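Local coordinates for protein UDP-N-Acetylglucosamine 2-Epimerase (Thermus thermophilus, PDB 1V4V) that probably interconverts UDP-N-acetylglucosamine and UDP-N-acetylmannosamine by epimerising the sugar at C2, as a two-domain homodimeric enzyme, at residues A[171-183]-A[346-360]. Residues are numbered along the deposited sequence; the frame is centred on the assembly and turned at random.
Sequences ILVTGQTGVDAVL and NPYGDGKAGLMVARG
Between the two Rossmann-like domains of this GT-B epimerase the chain crosses twice: 171-183 leaves the edge strand of the N-terminal sheet, and 346-360 returns to pack its helix against that sheet. At the crossing, D180 meets the start of helix 353-364. Its OD2 takes the N-H of G354 at 2.9 Å, approached from well above the carboxylate plane, while OD1 receives a weak bond from A353 N; water 3 donates to OD2 and accepts weakly from L355 N. The carboxylate thus faces the first turn. Upstream, Q176 N donates to Y348 O (2.9 Å, 158°), and waters 1 and 2 bridge T174 O to D350 N and Q176 O to G351 N. Glycines let the backbones close in, G175 CA lying 4.3 Å from G349 CA. V179 CG1 packs 3.5 Å from G351 CA, and A353 CB sits 3.3 Å from T174 O. Further along, M356, selenomethionine here, bends at chi3 (51°) and brings CE against L172 CG at 3.8 Å and alongside T174 CG2. From helix 15-29, P23 touches D180 and V24 touches V357. A C-terminal helix that crosses back to pack on the N-terminal domain is characteristic of the GT-B fold.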
ATOM      1  N   ILE A 171      -2.847  15.345   2.137  1.00 32.40           N
ATOM      2  CA  ILE A 171      -2.009  15.637   0.974  1.00 30.84           C
ATOM      3  C   ILE A 171      -1.556  17.093   0.968  1.00 31.29           C
ATOM      4  O   ILE A 171      -2.351  17.998   1.215  1.00 30.18           O
ATOM      5  CB  ILE A 171      -2.766  15.391  -0.347  1.00 31.56           C
ATOM      6  CG1 ILE A 171      -3.314  13.963  -0.384  1.00 29.58           C
ATOM      7  CG2 ILE A 171      -1.832  15.638  -1.532  1.00 29.52           C
ATOM      8  CD1 ILE A 171      -4.298  13.721  -1.504  1.00 29.98           C
ATOM      9  N   LEU A 172      -0.275  17.300   0.678  1.00 29.36           N
ATOM     10  CA  LEU A 172       0.311  18.638   0.600  1.00 30.00           C
ATOM     11  C   LEU A 172       1.082  18.721  -0.717  1.00 28.54           C
ATOM     12  O   LEU A 172       1.925  17.875  -0.987  1.00 26.84           O
ATOM     13  CB  LEU A 172       1.278  18.867   1.767  1.00 30.66           C
ATOM     14  CG  LEU A 172       2.028  20.204   1.808  1.00 34.51           C
ATOM     15  CD1 LEU A 172       1.054  21.331   2.111  1.00 37.85           C
ATOM     16  CD2 LEU A 172       3.106  20.159   2.884  1.00 36.38           C
ATOM     17  N   VAL A 173       0.779  19.716  -1.546  1.00 28.55           N
ATOM     18  CA  VAL A 173       1.493  19.882  -2.814  1.00 28.62           C
ATOM     19  C   VAL A 173       2.723  20.712  -2.469  1.00 27.94           C
ATOM     20  O   VAL A 173       2.607  21.861  -2.051  1.00 29.28           O
ATOM     21  CB  VAL A 173       0.636  20.622  -3.860  1.00 29.56           C
ATOM     22  CG1 VAL A 173       1.433  20.820  -5.136  1.00 31.75           C
ATOM     23  CG2 VAL A 173      -0.619  19.820  -4.157  1.00 30.94           C
ATOM     24  N   THR A 174       3.902  20.128  -2.658  1.00 26.29           N
ATOM     25  CA  THR A 174       5.144  20.792  -2.286  1.00 26.50           C
ATOM     26  C   THR A 174       6.064  21.245  -3.411  1.00 26.41           C
ATOM     27  O   THR A 174       6.909  22.113  -3.202  1.00 26.16           O
ATOM     28  CB  THR A 174       5.983  19.867  -1.394  1.00 26.68           C
ATOM     29  OG1 THR A 174       6.376  18.718  -2.158  1.00 26.70           O
ATOM     30  CG2 THR A 174       5.177  19.408  -0.182  1.00 26.23           C
ATOM     31  N   GLY A 175       5.900  20.670  -4.596  1.00 26.72           N
ATOM     32  CA  GLY A 175       6.808  20.984  -5.684  1.00 26.24           C
ATOM     33  C   GLY A 175       7.926  19.972  -5.483  1.00 27.98           C
ATOM     34  O   GLY A 175       7.860  19.181  -4.540  1.00 24.78           O
ATOM     35  N   GLN A 176       8.957  19.982  -6.324  1.00 27.63           N
ATOM     36  CA  GLN A 176      10.028  19.001  -6.178  1.00 27.98           C
ATOM     37  C   GLN A 176      11.195  19.405  -5.282  1.00 28.28           C
ATOM     38  O   GLN A 176      11.757  20.491  -5.427  1.00 27.11           O
ATOM     39  CB  GLN A 176      10.563  18.616  -7.560  1.00 32.02           C
ATOM     40  CG  GLN A 176       9.503  18.039  -8.482  1.00 36.51           C
ATOM     41  CD  GLN A 176      10.101  17.331  -9.685  1.00 42.05           C
ATOM     42  OE1 GLN A 176       9.470  17.232 -10.740  1.00 42.35           O
ATOM     43  NE2 GLN A 176      11.320  16.824  -9.527  1.00 42.85           N
ATOM     44  N   THR A 177      11.568  18.527  -4.352  1.00 26.78           N
ATOM     45  CA  THR A 177      12.688  18.830  -3.472  1.00 27.27           C
ATOM     46  C   THR A 177      13.974  18.810  -4.293  1.00 26.59           C
ATOM     47  O   THR A 177      15.002  19.340  -3.866  1.00 27.97           O
ATOM     48  CB  THR A 177      12.810  17.818  -2.309  1.00 25.50           C
ATOM     49  OG1 THR A 177      13.056  16.506  -2.826  1.00 24.56           O
ATOM     50  CG2 THR A 177      11.535  17.812  -1.474  1.00 25.18           C
ATOM     51  N   GLY A 178      13.904  18.203  -5.477  1.00 26.18           N
ATOM     52  CA  GLY A 178      15.064  18.141  -6.351  1.00 27.60           C
ATOM     53  C   GLY A 178      15.584  19.534  -6.670  1.00 29.10           C
ATOM     54  O   GLY A 178      16.789  19.736  -6.848  1.00 29.64           O
ATOM     55  N   VAL A 179      14.673  20.499  -6.743  1.00 28.80           N
ATOM     56  CA  VAL A 179      15.046  21.883  -7.016  1.00 28.74           C
ATOM     57  C   VAL A 179      15.913  22.395  -5.867  1.00 30.00           C
ATOM     58  O   VAL A 179      16.989  22.954  -6.089  1.00 28.47           O
ATOM     59  CB  VAL A 179      13.796  22.778  -7.147  1.00 28.59           C
ATOM     60  CG1 VAL A 179      14.209  24.226  -7.423  1.00 31.08           C
ATOM     61  CG2 VAL A 179      12.913  22.262  -8.264  1.00 27.88           C
ATOM     62  N   ASP A 180      15.437  22.190  -4.638  1.00 29.68           N
ATOM     63  CA  ASP A 180      16.170  22.606  -3.442  1.00 30.35           C
ATOM     64  C   ASP A 180      17.571  21.989  -3.460  1.00 29.74           C
ATOM     65  O   ASP A 180      18.557  22.642  -3.120  1.00 30.44           O
ATOM     66  CB  ASP A 180      15.478  22.105  -2.165  1.00 31.68           C
ATOM     67  CG  ASP A 180      14.041  22.557  -2.046  1.00 33.21           C
ATOM     68  OD1 ASP A 180      13.289  22.461  -3.035  1.00 32.91           O
ATOM     69  OD2 ASP A 180      13.655  22.997  -0.942  1.00 36.58           O
ATOM     70  N   ALA A 181      17.637  20.716  -3.844  1.00 28.40           N
ATOM     71  CA  ALA A 181      18.894  19.977  -3.875  1.00 28.29           C
ATOM     72  C   ALA A 181      19.957  20.593  -4.779  1.00 28.92           C
ATOM     73  O   ALA A 181      21.130  20.661  -4.404  1.00 29.66           O
ATOM     74  CB  ALA A 181      18.638  18.533  -4.285  1.00 27.75           C
ATOM     75  N   VAL A 182      19.559  21.021  -5.972  1.00 26.87           N
ATOM     76  CA  VAL A 182      20.508  21.632  -6.894  1.00 27.76           C
ATOM     77  C   VAL A 182      21.041  22.931  -6.298  1.00 27.72           C
ATOM     78  O   VAL A 182      22.245  23.172  -6.307  1.00 29.58           O
ATOM     79  CB  VAL A 182      19.856  21.935  -8.263  1.00 27.97           C
ATOM     80  CG1 VAL A 182      20.898  22.517  -9.217  1.00 30.10           C
ATOM     81  CG2 VAL A 182      19.274  20.659  -8.851  1.00 26.94           C
ATOM     82  N   LEU A 183      20.140  23.761  -5.778  1.00 29.03           N
ATOM     83  CA  LEU A 183      20.519  25.031  -5.167  1.00 31.57           C
ATOM     84  C   LEU A 183      21.503  24.804  -4.025  1.00 33.09           C
ATOM     85  O   LEU A 183      22.475  25.548  -3.868  1.00 31.11           O
ATOM     86  CB  LEU A 183      19.282  25.759  -4.641  1.00 32.34           C
ATOM     87  CG  LEU A 183      18.302  26.289  -5.690  1.00 34.67           C
ATOM     88  CD1 LEU A 183      17.032  26.787  -5.011  1.00 34.79           C
ATOM     89  CD2 LEU A 183      18.963  27.414  -6.476  1.00 36.45           C
ATOM     90  N   ASN A 346       9.875  28.716 -12.159  1.00 28.91           N
ATOM     91  CA  ASN A 346      10.274  27.321 -12.331  1.00 29.31           C
ATOM     92  C   ASN A 346       9.011  26.467 -12.215  1.00 29.58           C
ATOM     93  O   ASN A 346       8.362  26.460 -11.172  1.00 29.18           O
ATOM     94  CB  ASN A 346      11.271  26.915 -11.243  1.00 31.10           C
ATOM     95  CG  ASN A 346      11.789  25.507 -11.433  1.00 31.77           C
ATOM     96  OD1 ASN A 346      11.016  24.576 -11.652  1.00 34.31           O
ATOM     97  ND2 ASN A 346      13.104  25.341 -11.345  1.00 35.20           N
ATOM     98  N   PRO A 347       8.655  25.732 -13.280  1.00 29.00           N
ATOM     99  CA  PRO A 347       7.457  24.887 -13.278  1.00 29.75           C
ATOM    100  C   PRO A 347       7.583  23.606 -12.455  1.00 30.05           C
ATOM    101  O   PRO A 347       6.628  22.838 -12.361  1.00 30.52           O
ATOM    102  CB  PRO A 347       7.257  24.593 -14.754  1.00 29.12           C
ATOM    103  CG  PRO A 347       8.674  24.420 -15.217  1.00 29.67           C
ATOM    104  CD  PRO A 347       9.383  25.594 -14.557  1.00 28.82           C
ATOM    105  N   TYR A 348       8.751  23.381 -11.860  1.00 29.60           N
ATOM    106  CA  TYR A 348       8.982  22.173 -11.066  1.00 31.74           C
ATOM    107  C   TYR A 348       8.932  22.409  -9.560  1.00 31.21           C
ATOM    108  O   TYR A 348       8.617  21.499  -8.796  1.00 32.31           O
ATOM    109  CB  TYR A 348      10.338  21.563 -11.420  1.00 32.85           C
ATOM    110  CG  TYR A 348      10.578  21.430 -12.906  1.00 35.11           C
ATOM    111  CD1 TYR A 348       9.845  20.527 -13.676  1.00 36.29           C
ATOM    112  CD2 TYR A 348      11.529  22.223 -13.545  1.00 35.85           C
ATOM    113  CE1 TYR A 348      10.056  20.420 -15.057  1.00 37.85           C
ATOM    114  CE2 TYR A 348      11.746  22.123 -14.917  1.00 38.66           C
ATOM    115  CZ  TYR A 348      11.007  21.222 -15.665  1.00 37.66           C
ATOM    116  OH  TYR A 348      11.220  21.137 -17.023  1.00 42.35           O
ATOM    117  N   GLY A 349       9.250  23.625  -9.134  1.00 31.06           N
ATOM    118  CA  GLY A 349       9.241  23.936  -7.715  1.00 30.35           C
ATOM    119  C   GLY A 349       9.938  25.256  -7.459  1.00 30.74           C
ATOM    120  O   GLY A 349      10.703  25.716  -8.304  1.00 29.91           O
ATOM    121  N   ASP A 350       9.685  25.861  -6.301  1.00 30.38           N
ATOM    122  CA  ASP A 350      10.285  27.149  -5.963  1.00 31.12           C
ATOM    123  C   ASP A 350      11.582  27.060  -5.156  1.00 32.02           C
ATOM    124  O   ASP A 350      12.052  28.061  -4.620  1.00 32.71           O
ATOM    125  CB  ASP A 350       9.261  28.027  -5.223  1.00 31.46           C
ATOM    126  CG  ASP A 350       8.815  27.431  -3.891  1.00 34.34           C
ATOM    127  OD1 ASP A 350       7.843  27.955  -3.304  1.00 33.93           O
ATOM    128  OD2 ASP A 350       9.436  26.452  -3.424  1.00 34.21           O
ATOM    129  N   GLY A 351      12.159  25.862  -5.072  1.00 31.42           N
ATOM    130  CA  GLY A 351      13.403  25.689  -4.340  1.00 31.10           C
ATOM    131  C   GLY A 351      13.253  25.551  -2.837  1.00 32.64           C
ATOM    132  O   GLY A 351      14.247  25.410  -2.115  1.00 31.57           O
ATOM    133  N   LYS A 352      12.014  25.581  -2.360  1.00 30.57           N
ATOM    134  CA  LYS A 352      11.754  25.460  -0.932  1.00 31.66           C
ATOM    135  C   LYS A 352      10.793  24.315  -0.587  1.00 30.80           C
ATOM    136  O   LYS A 352      10.097  24.357   0.425  1.00 28.97           O
ATOM    137  CB  LYS A 352      11.218  26.793  -0.406  1.00 35.17           C
ATOM    138  CG  LYS A 352      12.216  27.928  -0.618  1.00 39.09           C
ATOM    139  CD  LYS A 352      11.655  29.281  -0.246  1.00 43.50           C
ATOM    140  CE  LYS A 352      12.717  30.357  -0.422  1.00 46.35           C
ATOM    141  NZ  LYS A 352      13.947  30.048   0.371  1.00 48.07           N
ATOM    142  N   ALA A 353      10.772  23.287  -1.429  1.00 29.05           N
ATOM    143  CA  ALA A 353       9.908  22.133  -1.202  1.00 28.59           C
ATOM    144  C   ALA A 353      10.306  21.425   0.092  1.00 28.52           C
ATOM    145  O   ALA A 353       9.452  20.919   0.824  1.00 28.81           O
ATOM    146  CB  ALA A 353      10.007  21.167  -2.380  1.00 28.22           C
ATOM    147  N   GLY A 354      11.608  21.398   0.362  1.00 26.60           N
ATOM    148  CA  GLY A 354      12.113  20.753   1.558  1.00 28.15           C
ATOM    149  C   GLY A 354      11.567  21.400   2.812  1.00 29.04           C
ATOM    150  O   GLY A 354      11.223  20.718   3.777  1.00 27.64           O
ATOM    151  N   LEU A 355      11.489  22.726   2.801  1.00 29.54           N
ATOM    152  CA  LEU A 355      10.971  23.454   3.950  1.00 30.24           C
ATOM    153  C   LEU A 355       9.496  23.138   4.153  1.00 29.82           C
ATOM    154  O   LEU A 355       9.032  23.021   5.285  1.00 29.60           O
ATOM    155  CB  LEU A 355      11.158  24.963   3.755  1.00 31.68           C
ATOM    156  CG  LEU A 355      10.693  25.860   4.905  1.00 33.69           C
ATOM    157  CD1 LEU A 355      11.404  25.464   6.192  1.00 34.61           C
ATOM    158  CD2 LEU A 355      10.980  27.315   4.561  1.00 35.72           C
HETATM  159  N   MSE A 356       8.757  23.001   3.054  1.00 29.72           N
HETATM  160  CA  MSE A 356       7.338  22.683   3.145  1.00 31.18           C
HETATM  161  C   MSE A 356       7.119  21.275   3.688  1.00 29.55           C
HETATM  162  O   MSE A 356       6.204  21.050   4.482  1.00 29.56           O
HETATM  163  CB  MSE A 356       6.658  22.830   1.784  1.00 34.29           C
HETATM  164  CG  MSE A 356       6.331  24.271   1.419  1.00 39.80           C
HETATM  165 SE   MSE A 356       5.314  24.387  -0.208  1.00 50.62          SE
HETATM  166  CE  MSE A 356       3.938  23.107   0.281  1.00 39.71           C
ATOM    167  N   VAL A 357       7.950  20.328   3.258  1.00 27.78           N
ATOM    168  CA  VAL A 357       7.838  18.959   3.750  1.00 27.38           C
ATOM    169  C   VAL A 357       8.103  18.987   5.252  1.00 27.74           C
ATOM    170  O   VAL A 357       7.345  18.412   6.038  1.00 27.00           O
ATOM    171  CB  VAL A 357       8.867  18.021   3.069  1.00 26.88           C
ATOM    172  CG1 VAL A 357       8.896  16.659   3.770  1.00 25.82           C
ATOM    173  CG2 VAL A 357       8.510  17.843   1.602  1.00 25.33           C
ATOM    174  N   ALA A 358       9.171  19.680   5.645  1.00 25.38           N
ATOM    175  CA  ALA A 358       9.547  19.794   7.052  1.00 27.25           C
ATOM    176  C   ALA A 358       8.429  20.414   7.882  1.00 28.17           C
ATOM    177  O   ALA A 358       8.124  19.945   8.980  1.00 28.58           O
ATOM    178  CB  ALA A 358      10.825  20.626   7.188  1.00 27.40           C
ATOM    179  N   ARG A 359       7.819  21.471   7.355  1.00 28.66           N
ATOM    180  CA  ARG A 359       6.735  22.141   8.061  1.00 30.14           C
ATOM    181  C   ARG A 359       5.493  21.260   8.090  1.00 29.94           C
ATOM    182  O   ARG A 359       4.690  21.339   9.018  1.00 28.34           O
ATOM    183  CB  ARG A 359       6.424  23.484   7.399  1.00 32.81           C
ATOM    184  CG  ARG A 359       7.495  24.538   7.664  1.00 37.97           C
ATOM    185  CD  ARG A 359       7.251  25.819   6.889  1.00 42.16           C
ATOM    186  NE  ARG A 359       8.200  26.866   7.271  1.00 45.54           N
ATOM    187  CZ  ARG A 359       8.311  28.039   6.654  1.00 47.53           C
ATOM    188  NH1 ARG A 359       7.533  28.321   5.617  1.00 46.68           N
ATOM    189  NH2 ARG A 359       9.194  28.933   7.080  1.00 46.09           N
ATOM    190  N   GLY A 360       5.332  20.427   7.067  1.00 29.02           N
ATOM    191  CA  GLY A 360       4.193  19.529   7.028  1.00 28.65           C
ATOM    192  C   GLY A 360       4.299  18.525   8.163  1.00 28.82           C
ATOM    193  O   GLY A 360       3.304  18.204   8.812  1.00 29.95           O
TER
HETATM  194  O   HOH W   1       8.558  23.954  -4.170  1.00 25.02           O
HETATM  195  O   HOH W   2      11.192  23.177  -5.104  1.00 30.59           O
HETATM  196  O   HOH W   3      13.942  23.873   1.554  1.00 37.46           O